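Local coordinates for protein periplasmic beta-glucosidase (Pseudomonas aeruginosa, PDB 6R5T) that probably hydrolyses beta-D-glucosides in the periplasm, removing terminal non-reducing glucosyl residues as beta-D-glucose, at residues F178-A183 and N224-V229; V127-D132 and Q202-P207; P230-R235 and A281-N286; G187-T192 and A484-S489. The protein carries 1 engineered substitution. One frame throughout, in Å; residues are numbered along the deposited sequence.

Contact 1. Residues F178-A183 and N224-V229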
loop_
_atom_site.group_PDB
_atom_site.type_symbol
_atom_site.label_atom_id
_atom_site.label_comp_id
_atom_site.label_asym_id
_atom_site.label_seq_id
_atom_site.Cartn_x
_atom_site.Cartn_y
_atom_site.Cartn_z
ATOM N N PHE A 178 -19.452 4.593 -4.932
ATOM C CA PHE A 178 -19.079 4.099 -6.279
ATOM C C PHE A 178 -17.992 5.026 -6.789
ATOM O O PHE A 178 -18.297 6.190 -7.122
ATOM C CB PHE A 178 -20.338 4.124 -7.142
ATOM C CG PHE A 178 -20.186 3.441 -8.463
ATOM C CD1 PHE A 178 -19.890 2.104 -8.534
ATOM C CD2 PHE A 178 -20.416 4.134 -9.646
ATOM C CE1 PHE A 178 -19.813 1.455 -9.758
ATOM C CE2 PHE A 178 -20.281 3.502 -10.879
ATOM C CZ PHE A 178 -19.987 2.149 -10.937
ATOM N N ALA A 179 -16.707 4.592 -6.860
ATOM C CA ALA A 179 -16.253 3.236 -6.578
ATOM C C ALA A 179 -14.825 3.283 -6.034
ATOM O O ALA A 179 -14.093 4.229 -6.294
ATOM C CB ALA A 179 -16.277 2.399 -7.845
ATOM N N LEU A 180 -14.455 2.160 -5.392
ATOM C CA LEU A 180 -13.069 1.791 -5.021
ATOM C C LEU A 180 -12.573 2.586 -3.811
ATOM O O LEU A 180 -11.363 2.570 -3.540
ATOM C CB LEU A 180 -12.099 2.008 -6.189
ATOM C CG LEU A 180 -12.507 1.505 -7.569
ATOM C CD1 LEU A 180 -11.341 1.648 -8.526
ATOM C CD2 LEU A 180 -13.042 0.093 -7.538
ATOM N N TYR A 181 -13.470 3.260 -3.107
ATOM C CA TYR A 181 -13.116 4.252 -2.074
ATOM C C TYR A 181 -12.227 3.636 -0.979
ATOM O O TYR A 181 -11.330 4.307 -0.461
ATOM C CB TYR A 181 -14.432 4.799 -1.544
ATOM C CG TYR A 181 -14.364 5.869 -0.494
ATOM C CD1 TYR A 181 -13.465 6.910 -0.509
ATOM C CD2 TYR A 181 -15.303 5.834 0.510
ATOM C CE1 TYR A 181 -13.455 7.856 0.523
ATOM C CE2 TYR A 181 -15.355 6.791 1.494
ATOM C CZ TYR A 181 -14.405 7.787 1.523
ATOM O OH TYR A 181 -14.459 8.708 2.542
ATOM N N GLY A 182 -12.436 2.386 -0.671
ATOM C CA GLY A 182 -11.696 1.704 0.409
ATOM C C GLY A 182 -10.284 1.301 0.034
ATOM O O GLY A 182 -9.568 0.739 0.892
ATOM N N ALA A 183 -9.860 1.505 -1.234
ATOM C CA ALA A 183 -8.461 1.241 -1.646
ATOM C C ALA A 183 -7.562 2.469 -1.529
ATOM O O ALA A 183 -6.442 2.479 -2.109
ATOM C CB ALA A 183 -8.467 0.624 -3.037
ATOM N N ASN A 224 -12.976 9.796 -4.183
ATOM C CA ASN A 224 -11.579 9.531 -4.593
ATOM C C ASN A 224 -11.389 9.595 -6.126
ATOM O O ASN A 224 -12.370 9.445 -6.909
ATOM C CB ASN A 224 -11.162 8.115 -4.189
ATOM C CG ASN A 224 -12.132 7.046 -4.639
ATOM O OD1 ASN A 224 -13.252 6.946 -4.115
ATOM N ND2 ASN A 224 -11.742 6.235 -5.617
ATOM N N THR A 225 -10.129 9.796 -6.536
ATOM C CA THR A 225 -9.708 9.497 -7.921
ATOM C C THR A 225 -9.710 7.991 -8.137
ATOM O O THR A 225 -9.415 7.195 -7.178
ATOM C CB THR A 225 -8.343 10.094 -8.259
ATOM O OG1 THR A 225 -7.360 9.585 -7.347
ATOM C CG2 THR A 225 -8.343 11.589 -8.223
ATOM N N ILE A 226 -9.953 7.595 -9.368
ATOM C CA ILE A 226 -9.761 6.208 -9.863
ATOM C C ILE A 226 -8.781 6.343 -11.019
ATOM O O ILE A 226 -9.142 6.979 -12.029
ATOM C CB ILE A 226 -11.079 5.575 -10.320
ATOM C CG1 ILE A 226 -12.020 5.445 -9.132
ATOM C CG2 ILE A 226 -10.840 4.269 -11.076
ATOM C CD1 ILE A 226 -13.418 5.089 -9.532
ATOM N N ASN A 227 -7.554 5.882 -10.829
ATOM C CA ASN A 227 -6.538 5.941 -11.903
ATOM C C ASN A 227 -6.445 7.377 -12.442
ATOM O O ASN A 227 -6.351 7.609 -13.673
ATOM C CB ASN A 227 -6.876 4.861 -12.931
ATOM C CG ASN A 227 -6.792 3.475 -12.350
ATOM O OD1 ASN A 227 -6.427 3.330 -11.202
ATOM N ND2 ASN A 227 -7.079 2.455 -13.134
ATOM N N GLY A 228 -6.455 8.363 -11.558
ATOM C CA GLY A 228 -6.269 9.761 -11.892
ATOM C C GLY A 228 -7.531 10.561 -12.083
ATOM O O GLY A 228 -7.415 11.806 -12.097
ATOM N N VAL A 229 -8.667 9.912 -12.260
ATOM C CA VAL A 229 -9.930 10.636 -12.567
ATOM C C VAL A 229 -10.860 10.522 -11.373
ATOM O O VAL A 229 -11.362 9.454 -11.098
ATOM C CB VAL A 229 -10.581 10.108 -13.849
ATOM C CG1 VAL A 229 -11.812 10.949 -14.184
ATOM C CG2 VAL A 229 -9.583 10.177 -14.983
#
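N224 reaches across to A179 and Y181, joining the ends of two neighbouring strands of a TIM barrel. Segment F178-A183 continues strand 172-178, beginning with a cis peptide before A179, while N224-V229 follows strand 218-221 and folds into a small hairpin with a type I' turn from I226 to V229. The polar side of the contact rests on one amide. N224 ND2 donates to A179 O at 3.2 Å, nearly straight (164° at the hydrogen) and lying in both the carbonyl and the amide plane. The second N-H of ND2 goes back to T225 O, which it meets from above the carbonyl plane, so both N-H groups are used and the amide is fixed in rotation. Its OD1 is held by S222 and rests 3.4 Å from Y181 CA. The Y181 ring runs almost parallel to the amide, 16° between planes, and its hydroxyl is bound by R137. Apolar contact falls to I226 and L180, whose side chains cross at about a right angle. With I226 CG2 anti to the backbone N, that methyl touches L180 CD1 at 3.7 Å, while the other branch ends with CD1 3.4 Å from A179 O.

Contact 2. Residues V127-D132 and Q202-P207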
loop_
_atom_site.group_PDB
_atom_site.type_symbol
_atom_site.label_atom_id
_atom_site.label_comp_id
_atom_site.label_asym_id
_atom_site.label_seq_id
_atom_site.Cartn_x
_atom_site.Cartn_y
_atom_site.Cartn_z
ATOM N N VAL A 127 -20.556 -0.784 0.456
ATOM C CA VAL A 127 -20.082 -2.094 -0.049
ATOM C C VAL A 127 -18.677 -2.006 -0.614
ATOM O O VAL A 127 -18.309 -2.855 -1.460
ATOM C CB VAL A 127 -21.090 -2.634 -1.068
ATOM C CG1 VAL A 127 -22.467 -2.732 -0.413
ATOM C CG2 VAL A 127 -21.187 -1.834 -2.353
ATOM N N ASP A 128 -17.889 -1.060 -0.123
ATOM C CA ASP A 128 -16.490 -0.927 -0.561
ATOM C C ASP A 128 -15.666 -2.071 0.038
ATOM O O ASP A 128 -15.735 -2.281 1.240
ATOM C CB ASP A 128 -15.935 0.415 -0.147
ATOM C CG ASP A 128 -16.795 1.609 -0.510
ATOM O OD1 ASP A 128 -17.310 1.606 -1.622
ATOM O OD2 ASP A 128 -16.892 2.502 0.308
ATOM N N ILE A 129 -14.913 -2.820 -0.784
ATOM C CA ILE A 129 -13.940 -3.817 -0.296
ATOM C C ILE A 129 -12.853 -3.085 0.472
ATOM O O ILE A 129 -12.307 -2.071 -0.012
ATOM C CB ILE A 129 -13.372 -4.564 -1.518
ATOM C CG1 ILE A 129 -14.492 -5.382 -2.152
ATOM C CG2 ILE A 129 -12.165 -5.410 -1.220
ATOM C CD1 ILE A 129 -15.027 -6.460 -1.282
ATOM N N THR A 130 -12.439 -3.665 1.601
ATOM C CA THR A 130 -11.369 -3.073 2.435
ATOM C C THR A 130 -10.265 -4.093 2.735
ATOM O O THR A 130 -10.523 -5.097 3.360
ATOM C CB THR A 130 -11.904 -2.491 3.736
ATOM O OG1 THR A 130 -12.584 -3.527 4.455
ATOM C CG2 THR A 130 -12.835 -1.327 3.431
ATOM N N ARG A 131 -9.073 -3.791 2.231
ATOM C CA ARG A 131 -7.867 -4.610 2.484
ATOM C C ARG A 131 -6.838 -3.851 3.344
ATOM O O ARG A 131 -5.760 -4.458 3.676
ATOM C CB ARG A 131 -7.230 -5.014 1.164
ATOM C CG ARG A 131 -8.081 -5.967 0.346
ATOM C CD ARG A 131 -7.434 -6.268 -0.991
ATOM N NE ARG A 131 -8.168 -7.348 -1.652
ATOM C CZ ARG A 131 -7.977 -7.719 -2.901
ATOM N NH1 ARG A 131 -7.030 -7.137 -3.639
ATOM N NH2 ARG A 131 -8.671 -8.720 -3.374
ATOM N N ASP A 132 -7.126 -2.623 3.735
ATOM C CA ASP A 132 -6.171 -1.772 4.473
ATOM C C ASP A 132 -6.832 -1.371 5.773
ATOM O O ASP A 132 -7.658 -0.486 5.808
ATOM C CB ASP A 132 -5.747 -0.567 3.653
ATOM C CG ASP A 132 -4.597 0.233 4.250
ATOM O OD1 ASP A 132 -4.494 0.327 5.511
ATOM O OD2 ASP A 132 -3.766 0.707 3.403
ATOM N N GLN A 202 -12.493 -7.874 -11.115
ATOM C CA GLN A 202 -12.619 -9.157 -10.406
ATOM C C GLN A 202 -12.970 -8.929 -8.936
ATOM O O GLN A 202 -13.812 -9.671 -8.391
ATOM C CB GLN A 202 -11.315 -9.943 -10.507
ATOM C CG GLN A 202 -11.454 -11.359 -9.989
ATOM C CD GLN A 202 -12.275 -12.243 -10.905
ATOM O OE1 GLN A 202 -12.456 -11.976 -12.077
ATOM N NE2 GLN A 202 -12.685 -13.377 -10.386
ATOM N N ASP A 203 -12.330 -7.946 -8.295
ATOM C CA ASP A 203 -12.365 -7.898 -6.813
ATOM C C ASP A 203 -13.152 -6.695 -6.272
ATOM O O ASP A 203 -13.759 -6.845 -5.201
ATOM C CB ASP A 203 -10.946 -7.814 -6.263
ATOM C CG ASP A 203 -10.099 -9.046 -6.572
ATOM O OD1 ASP A 203 -10.688 -10.151 -6.729
ATOM O OD2 ASP A 203 -8.889 -8.878 -6.597
ATOM N N TYR A 204 -13.113 -5.531 -6.901
ATOM C CA TYR A 204 -13.606 -4.297 -6.231
ATOM C C TYR A 204 -14.966 -3.880 -6.765
ATOM O O TYR A 204 -15.752 -3.385 -5.956
ATOM C CB TYR A 204 -12.591 -3.172 -6.398
ATOM C CG TYR A 204 -11.480 -3.214 -5.390
ATOM C CD1 TYR A 204 -10.353 -4.008 -5.562
ATOM C CD2 TYR A 204 -11.577 -2.501 -4.209
ATOM C CE1 TYR A 204 -9.351 -4.030 -4.609
ATOM C CE2 TYR A 204 -10.588 -2.506 -3.255
ATOM C CZ TYR A 204 -9.469 -3.312 -3.443
ATOM O OH TYR A 204 -8.516 -3.339 -2.467
ATOM N N LEU A 205 -15.267 -4.090 -8.039
ATOM C CA LEU A 205 -16.551 -3.622 -8.610
ATOM C C LEU A 205 -17.731 -4.555 -8.321
ATOM O O LEU A 205 -18.849 -4.059 -8.282
ATOM C CB LEU A 205 -16.401 -3.393 -10.109
ATOM C CG LEU A 205 -15.570 -2.190 -10.506
ATOM C CD1 LEU A 205 -15.307 -2.216 -12.018
ATOM C CD2 LEU A 205 -16.249 -0.899 -10.092
ATOM N N PRO A 206 -17.599 -5.895 -8.177
ATOM C CA PRO A 206 -18.767 -6.762 -8.036
ATOM C C PRO A 206 -19.786 -6.387 -6.962
ATOM O O PRO A 206 -21.000 -6.566 -7.221
ATOM C CB PRO A 206 -18.192 -8.163 -7.839
ATOM C CG PRO A 206 -16.905 -8.099 -8.602
ATOM C CD PRO A 206 -16.367 -6.709 -8.340
ATOM N N PRO A 207 -19.419 -5.850 -5.773
ATOM C CA PRO A 207 -20.457 -5.482 -4.807
ATOM C C PRO A 207 -21.407 -4.369 -5.274
ATOM O O PRO A 207 -22.594 -4.427 -4.971
ATOM C CB PRO A 207 -19.684 -5.042 -3.572
ATOM C CG PRO A 207 -18.370 -5.803 -3.744
ATOM C CD PRO A 207 -18.056 -5.751 -5.222
HETATM O O HOH W 1 -16.033 -2.868 -3.514
HETATM O O HOH W 2 -14.831 -1.408 -3.725
HETATM O O HOH W 3 -8.596 -1.950 0.061
#
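R131 and D203 form the salt bridge of this contact, with NH2 and OD2 3.2 Å apart. The hydrogen bond within it is weak, being long although fairly straight (153° at the hydrogen); the carboxylate is turned 61° from the guanidinium plane, while OD2 lies near that plane, at the group's edge. R131 also makes a cation-pi interaction with Y577. At the other end of the arginine, a water accepts from R131 N at 2.9 Å and is hydrogen-bonded to Y204 OH, where it lies in the plane of the tyrosine ring. More solvent sits between I129 N and Y204 O, but it is modelled at two sites too close to be filled together, and the details of its bonding are doubtful. The pairing links parts of the TIM barrel: V127-D132 belongs to the loop after strand 121-122, and Q202-P207 spans the junction of helices 197-204 and 206-213, where two prolines follow one another. The extended chain of R131, straight from CG to NE, passes the rim of Y204, placing CD 3.5 Å from OH and one guanidinium face over CE1. I129 holds CG1 beside its backbone N (chi1 -67°), which turns CG2 over the face of the Y204 ring in a CH-pi contact, 4.2 Å from the centroid. On the same residue CG1 lies near D203 O, whose hydrogen-bond partner is T146 OG1. Farther out, V127 and P207 lie alongside each other, pointing opposite ways, with V127 CG2 3.7 Å from P207 CB, and P207 CB lies 3.3 Å from V127 O.

Contact 3. Residues P230-R235 and A281-N286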
loop_
_atom_site.group_PDB
_atom_site.type_symbol
_atom_site.label_atom_id
_atom_site.label_comp_id
_atom_site.label_asym_id
_atom_site.label_seq_id
_atom_site.Cartn_x
_atom_site.Cartn_y
_atom_site.Cartn_z
ATOM N N PRO A 230 -11.173 11.645 -10.707
ATOM C CA PRO A 230 -12.203 11.637 -9.666
ATOM C C PRO A 230 -13.467 10.928 -10.155
ATOM O O PRO A 230 -13.954 11.182 -11.273
ATOM C CB PRO A 230 -12.476 13.121 -9.399
ATOM C CG PRO A 230 -11.194 13.794 -9.774
ATOM C CD PRO A 230 -10.672 12.992 -10.945
ATOM N N ALA A 231 -14.057 10.093 -9.311
ATOM C CA ALA A 231 -15.287 9.370 -9.639
ATOM C C ALA A 231 -16.366 10.359 -10.132
ATOM O O ALA A 231 -17.095 10.024 -11.069
ATOM C CB ALA A 231 -15.736 8.565 -8.457
ATOM N N THR A 232 -16.434 11.508 -9.493
ATOM C CA THR A 232 -17.472 12.533 -9.779
ATOM C C THR A 232 -17.335 13.036 -11.210
ATOM O O THR A 232 -18.353 13.539 -11.745
ATOM C CB THR A 232 -17.361 13.641 -8.748
ATOM O OG1 THR A 232 -17.461 13.031 -7.468
ATOM C CG2 THR A 232 -18.449 14.694 -8.899
ATOM N N ALA A 233 -16.146 12.952 -11.831
ATOM C CA ALA A 233 -15.930 13.417 -13.224
ATOM C C ALA A 233 -15.630 12.265 -14.171
ATOM O O ALA A 233 -15.061 12.517 -15.248
ATOM C CB ALA A 233 -14.801 14.399 -13.270
ATOM N N ASN A 234 -15.940 11.044 -13.779
ATOM C CA ASN A 234 -15.447 9.838 -14.475
ATOM C C ASN A 234 -16.547 9.277 -15.365
ATOM O O ASN A 234 -17.387 8.487 -14.891
ATOM C CB ASN A 234 -14.934 8.842 -13.443
ATOM C CG ASN A 234 -14.040 7.818 -14.083
ATOM O OD1 ASN A 234 -14.404 7.264 -15.131
ATOM N ND2 ASN A 234 -12.924 7.514 -13.418
ATOM N N ARG A 235 -16.586 9.721 -16.624
ATOM C CA ARG A 235 -17.657 9.289 -17.539
ATOM C C ARG A 235 -17.554 7.787 -17.840
ATOM O O ARG A 235 -18.590 7.118 -17.983
ATOM C CB ARG A 235 -17.610 10.116 -18.817
ATOM C CG ARG A 235 -18.819 9.898 -19.715
ATOM C CD ARG A 235 -18.802 10.872 -20.889
ATOM N NE ARG A 235 -19.669 10.296 -21.902
ATOM C CZ ARG A 235 -20.973 10.449 -21.984
ATOM N NH1 ARG A 235 -21.612 11.267 -21.151
ATOM N NH2 ARG A 235 -21.629 9.802 -22.939
ATOM N N ALA A 281 -20.393 13.623 -16.981
ATOM C CA ALA A 281 -19.896 12.308 -16.567
ATOM C C ALA A 281 -21.022 11.362 -16.200
ATOM O O ALA A 281 -20.896 10.156 -16.446
ATOM C CB ALA A 281 -18.901 12.458 -15.447
ATOM N N GLY A 282 -22.112 11.910 -15.697
ATOM C CA GLY A 282 -23.290 11.122 -15.326
ATOM C C GLY A 282 -23.731 11.313 -13.891
ATOM O O GLY A 282 -24.501 10.455 -13.422
ATOM N N VAL A 283 -23.351 12.408 -13.231
ATOM C CA VAL A 283 -23.853 12.706 -11.865
ATOM C C VAL A 283 -25.196 13.439 -11.993
ATOM O O VAL A 283 -25.211 14.501 -12.645
ATOM C CB VAL A 283 -22.847 13.538 -11.082
ATOM C CG1 VAL A 283 -23.431 13.946 -9.758
ATOM C CG2 VAL A 283 -21.540 12.789 -10.891
ATOM N N ASP A 284 -26.259 12.860 -11.468
ATOM C CA ASP A 284 -27.624 13.442 -11.631
ATOM C C ASP A 284 -27.901 14.490 -10.569
ATOM O O ASP A 284 -28.431 15.583 -10.891
ATOM C CB ASP A 284 -28.702 12.370 -11.561
ATOM C CG ASP A 284 -28.656 11.342 -12.661
ATOM O OD1 ASP A 284 -28.095 11.623 -13.799
ATOM O OD2 ASP A 284 -29.180 10.259 -12.415
ATOM N N MET A 285 -27.591 14.188 -9.325
ATOM C CA MET A 285 -28.057 15.024 -8.212
ATOM C C MET A 285 -26.823 15.538 -7.475
ATOM O O MET A 285 -25.812 14.783 -7.237
ATOM C CB MET A 285 -29.037 14.218 -7.356
ATOM C CG MET A 285 -29.376 14.818 -6.066
ATOM S SD MET A 285 -30.888 13.935 -5.463
ATOM C CE MET A 285 -32.147 15.158 -5.881
ATOM N N ASN A 286 -26.855 16.820 -7.181
ATOM C CA ASN A 286 -25.739 17.609 -6.613
ATOM C C ASN A 286 -25.969 17.831 -5.127
ATOM O O ASN A 286 -26.904 18.570 -4.744
ATOM C CB ASN A 286 -25.679 18.898 -7.424
ATOM C CG ASN A 286 -24.720 19.971 -6.972
ATOM O OD1 ASN A 286 -25.062 21.163 -7.147
ATOM N ND2 ASN A 286 -23.547 19.579 -6.480
#
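V283 and T232 meet through their CG2 methyls, each placed by its first torsion. In V283 it is CG1 that stands anti to the backbone N (chi1 174°), which turns CG2 back across the contact; in T232 chi1 of -55° sets OG1 beside the backbone N and CG2 opposite it. The two methyls come within 4.1 Å, and V283 CG2 also lies 3.4 Å from T232 O. Next to this pair, A281 CB presses against the chain itself, 3.5 Å from A233 C and 3.7 Å from N234 N. Here, in the TIM barrel, the C-terminal end of helix 271-281 comes up to the first turn of helix 235-245. The former closes in a Schellman motif with G282 as the C-prime residue; the latter opens with N234 as N-cap, its OD1 accepting from L237 N. Between them R235 CA points a hydrogen at A281 O (3.5 Å, 167° at the hydrogen), an oxygen that also accepts from T239 OG1. R235 NH1 bonds Q280 O, and its charge beside this helix C-terminus, where carbonyls point out, is probably favourable. The contact is thus made largely by methyl groups against backbone, and T232 O is buried with no polar partner in the model.

Contact 4. Residues G187-T192 and A484-S489. With BGC (beta-D-glucopyranose), chain C; GAL (beta-D-galactopyranose), chain B.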
loop_
_atom_site.group_PDB
_atom_site.type_symbol
_atom_site.label_atom_id
_atom_site.label_comp_id
_atom_site.label_asym_id
_atom_site.label_seq_id
_atom_site.Cartn_x
_atom_site.Cartn_y
_atom_site.Cartn_z
ATOM N N GLY A 187 -4.083 4.062 3.309
ATOM C CA GLY A 187 -5.255 4.035 4.191
ATOM C C GLY A 187 -5.720 5.415 4.631
ATOM O O GLY A 187 -6.550 5.528 5.514
ATOM N N ARG A 188 -5.260 6.474 3.969
ATOM C CA ARG A 188 -5.645 7.855 4.292
ATOM C C ARG A 188 -6.973 8.125 3.614
ATOM O O ARG A 188 -7.129 7.940 2.404
ATOM C CB ARG A 188 -4.581 8.873 3.843
ATOM C CG ARG A 188 -3.261 8.647 4.567
ATOM C CD ARG A 188 -2.186 9.645 4.224
ATOM N NE ARG A 188 -1.568 9.543 2.905
ATOM C CZ ARG A 188 -0.480 8.792 2.578
ATOM N NH1 ARG A 188 0.094 7.944 3.402
ATOM N NH2 ARG A 188 0.041 8.903 1.369
ATOM N N ASP A 189 -7.947 8.599 4.378
ATOM C CA ASP A 189 -9.272 8.818 3.776
ATOM C C ASP A 189 -9.156 9.827 2.622
ATOM O O ASP A 189 -8.306 10.755 2.622
ATOM C CB ASP A 189 -10.291 9.226 4.842
ATOM C CG ASP A 189 -11.730 8.851 4.459
ATOM O OD1 ASP A 189 -11.967 8.378 3.312
ATOM O OD2 ASP A 189 -12.611 8.984 5.360
ATOM N N TYR A 190 -10.000 9.618 1.621
ATOM C CA TYR A 190 -10.139 10.478 0.433
ATOM C C TYR A 190 -8.939 10.344 -0.505
ATOM O O TYR A 190 -8.953 10.972 -1.575
ATOM C CB TYR A 190 -10.269 11.935 0.853
ATOM C CG TYR A 190 -11.165 12.212 2.020
ATOM C CD1 TYR A 190 -12.499 11.790 2.041
ATOM C CD2 TYR A 190 -10.664 12.921 3.099
ATOM C CE1 TYR A 190 -13.308 12.129 3.106
ATOM C CE2 TYR A 190 -11.467 13.256 4.169
ATOM C CZ TYR A 190 -12.777 12.827 4.187
ATOM O OH TYR A 190 -13.620 13.215 5.224
ATOM N N ASN A 191 -7.989 9.473 -0.197
ATOM C CA ASN A 191 -6.730 9.506 -0.970
ATOM C C ASN A 191 -6.879 8.695 -2.257
ATOM O O ASN A 191 -7.808 7.872 -2.452
ATOM C CB ASN A 191 -5.543 8.995 -0.151
ATOM C CG ASN A 191 -4.197 9.434 -0.697
ATOM O OD1 ASN A 191 -4.117 10.422 -1.453
ATOM N ND2 ASN A 191 -3.140 8.735 -0.320
ATOM N N THR A 192 -5.951 8.991 -3.134
ATOM C CA THR A 192 -5.754 8.353 -4.439
ATOM C C THR A 192 -6.002 6.851 -4.436
ATOM O O THR A 192 -5.479 6.139 -3.578
ATOM C CB THR A 192 -4.283 8.579 -4.788
ATOM O OG1 THR A 192 -4.096 9.997 -4.790
ATOM C CG2 THR A 192 -3.908 7.986 -6.127
ATOM N N ALA A 484 -12.564 5.241 14.452
ATOM C CA ALA A 484 -12.889 4.367 13.291
ATOM C C ALA A 484 -14.093 4.947 12.582
ATOM O O ALA A 484 -15.185 4.354 12.557
ATOM C CB ALA A 484 -13.139 2.938 13.711
ATOM N N HIS A 485 -13.866 6.125 12.045
ATOM C CA HIS A 485 -14.934 6.923 11.435
ATOM C C HIS A 485 -14.358 7.621 10.192
ATOM O O HIS A 485 -13.163 7.466 9.873
ATOM C CB HIS A 485 -15.568 7.669 12.611
ATOM C CG HIS A 485 -15.656 9.129 12.483
ATOM N ND1 HIS A 485 -14.652 9.936 12.913
ATOM C CD2 HIS A 485 -16.567 9.908 11.886
ATOM C CE1 HIS A 485 -14.968 11.178 12.635
ATOM N NE2 HIS A 485 -16.134 11.192 12.001
ATOM N N GLU A 486 -15.197 8.330 9.488
ATOM C CA GLU A 486 -14.678 9.128 8.360
ATOM C C GLU A 486 -13.464 9.950 8.796
ATOM O O GLU A 486 -13.493 10.632 9.860
ATOM C CB GLU A 486 -15.787 10.006 7.820
ATOM C CG GLU A 486 -15.299 10.927 6.728
ATOM C CD GLU A 486 -16.337 11.848 6.158
ATOM O OE1 GLU A 486 -17.500 11.811 6.686
ATOM O OE2 GLU A 486 -16.045 12.535 5.120
ATOM N N ALA A 487 -12.450 9.991 7.934
ATOM C CA ALA A 487 -11.189 10.771 8.066
ATOM C C ALA A 487 -10.300 10.264 9.220
ATOM O O ALA A 487 -9.124 10.710 9.231
ATOM C CB ALA A 487 -11.438 12.238 8.171
ATOM N N SER A 488 -10.671 9.264 10.043
ATOM C CA SER A 488 -9.856 8.854 11.211
ATOM C C SER A 488 -8.897 7.719 10.836
ATOM O O SER A 488 -9.022 6.622 11.346
ATOM C CB SER A 488 -10.734 8.439 12.367
ATOM O OG SER A 488 -11.630 9.472 12.720
ATOM N N SER A 489 -7.984 7.971 9.919
ATOM C CA SER A 489 -7.019 6.941 9.527
ATOM C C SER A 489 -5.970 6.837 10.630
ATOM O O SER A 489 -5.548 7.834 11.202
ATOM C CB SER A 489 -6.439 7.286 8.218
ATOM O OG SER A 489 -7.479 7.341 7.263
HETATM C C2 BGC C . -22.509 9.806 3.466
HETATM C C3 BGC C . -22.656 11.323 3.227
HETATM C C4 BGC C . -21.466 11.985 3.973
HETATM C C5 BGC C . -20.181 11.438 3.325
HETATM C C6 BGC C . -18.922 11.950 3.989
HETATM C C1 BGC C . -21.141 9.346 2.949
HETATM O O1 BGC C . -21.066 8.004 3.317
HETATM O O2 BGC C . -23.508 9.015 2.833
HETATM O O3 BGC C . -23.891 11.769 3.822
HETATM O O4 BGC C . -21.558 13.404 3.766
HETATM O O5 BGC C . -20.098 10.070 3.597
HETATM O O6 BGC C . -17.771 11.430 3.314
HETATM C C1 GAL B . -21.668 14.206 4.947
HETATM C C2 GAL B . -22.957 13.918 5.742
HETATM C C3 GAL B . -23.004 14.886 6.929
HETATM C C4 GAL B . -21.726 14.678 7.775
HETATM C C5 GAL B . -20.498 14.865 6.862
HETATM C C6 GAL B . -19.200 14.541 7.591
HETATM O O2 GAL B . -24.079 14.096 4.893
HETATM O O3 GAL B . -24.170 14.559 7.713
HETATM O O4 GAL B . -21.811 13.314 8.252
HETATM O O5 GAL B . -20.515 13.937 5.721
HETATM O O6 GAL B . -18.092 14.666 6.664
#
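Y190 and E486 meet where the first, TIM-barrel domain of this family 3 hydrolase faces its second domain, each in a type II turn whose third position, Y190 in one and A487 in the other, has positive phi. Four hydrogen bonds join the turns. Y190 OH donates to E486 OE2 at 2.5 Å, on the anti side and somewhat out of the carboxylate plane. A487 N gives a good bond to the anti lone pair of D189 OD2 (2.8 Å, 160° at the hydrogen). S489 OG is used twice: it donates to a lone pair of G187 O at 2.7 Å, in the carbonyl plane, and accepts a weaker bond from D189 N at 3.2 Å. Packing is slight. A487 CB sits 4.1 Å from Y190 CE2, and D189 CG covers one face of the same ring. The sugars meet both carboxylate oxygens. E486 has CG anti to its backbone N (chi1 176°) and an extended chain that carries its end into the ligand pocket, where glucose O6 donates to OE2 at 2.7 Å and galactose O6 to OE1 at 2.9 Å. R585 of the second subunit forms a salt bridge with OE2. E486 OE2 lies at the edge of the Y190 ring, and the two planes stand 74° apart. Y190 is therefore a second-shell residue: its hydroxyl, together with the arginine of the other subunit, probably fixes the direction in which a sugar-binding carboxylate faces, and the side chains of D189 and S489, bonded to backbone of the facing turn, tie the two turns together.

In the fold
Contact 1 lies at the hub, its centre about 11 Å from that of contact 2, 12 Å from contact 3 and 13 Å from contact 4. It touches all three: L180 CD2 packs 3.5 Å from Y204 CB of contact 2, N224 O probably accepts from A231 N of contact 3 at 3.0 Å, and Y181 OH lies 2.6 Å from D189 OD1 of contact 4, a probable hydrogen bond of weak geometry. Contact 3 stays apart from contact 4, nearest atoms about 9 Å. The pocket is approached by degrees: contact 4 binds both sugars directly, the Y181 side chain is about 4 Å from glucose, and V127 of contact 2 and T232 of contact 3 are each about 11 Å away.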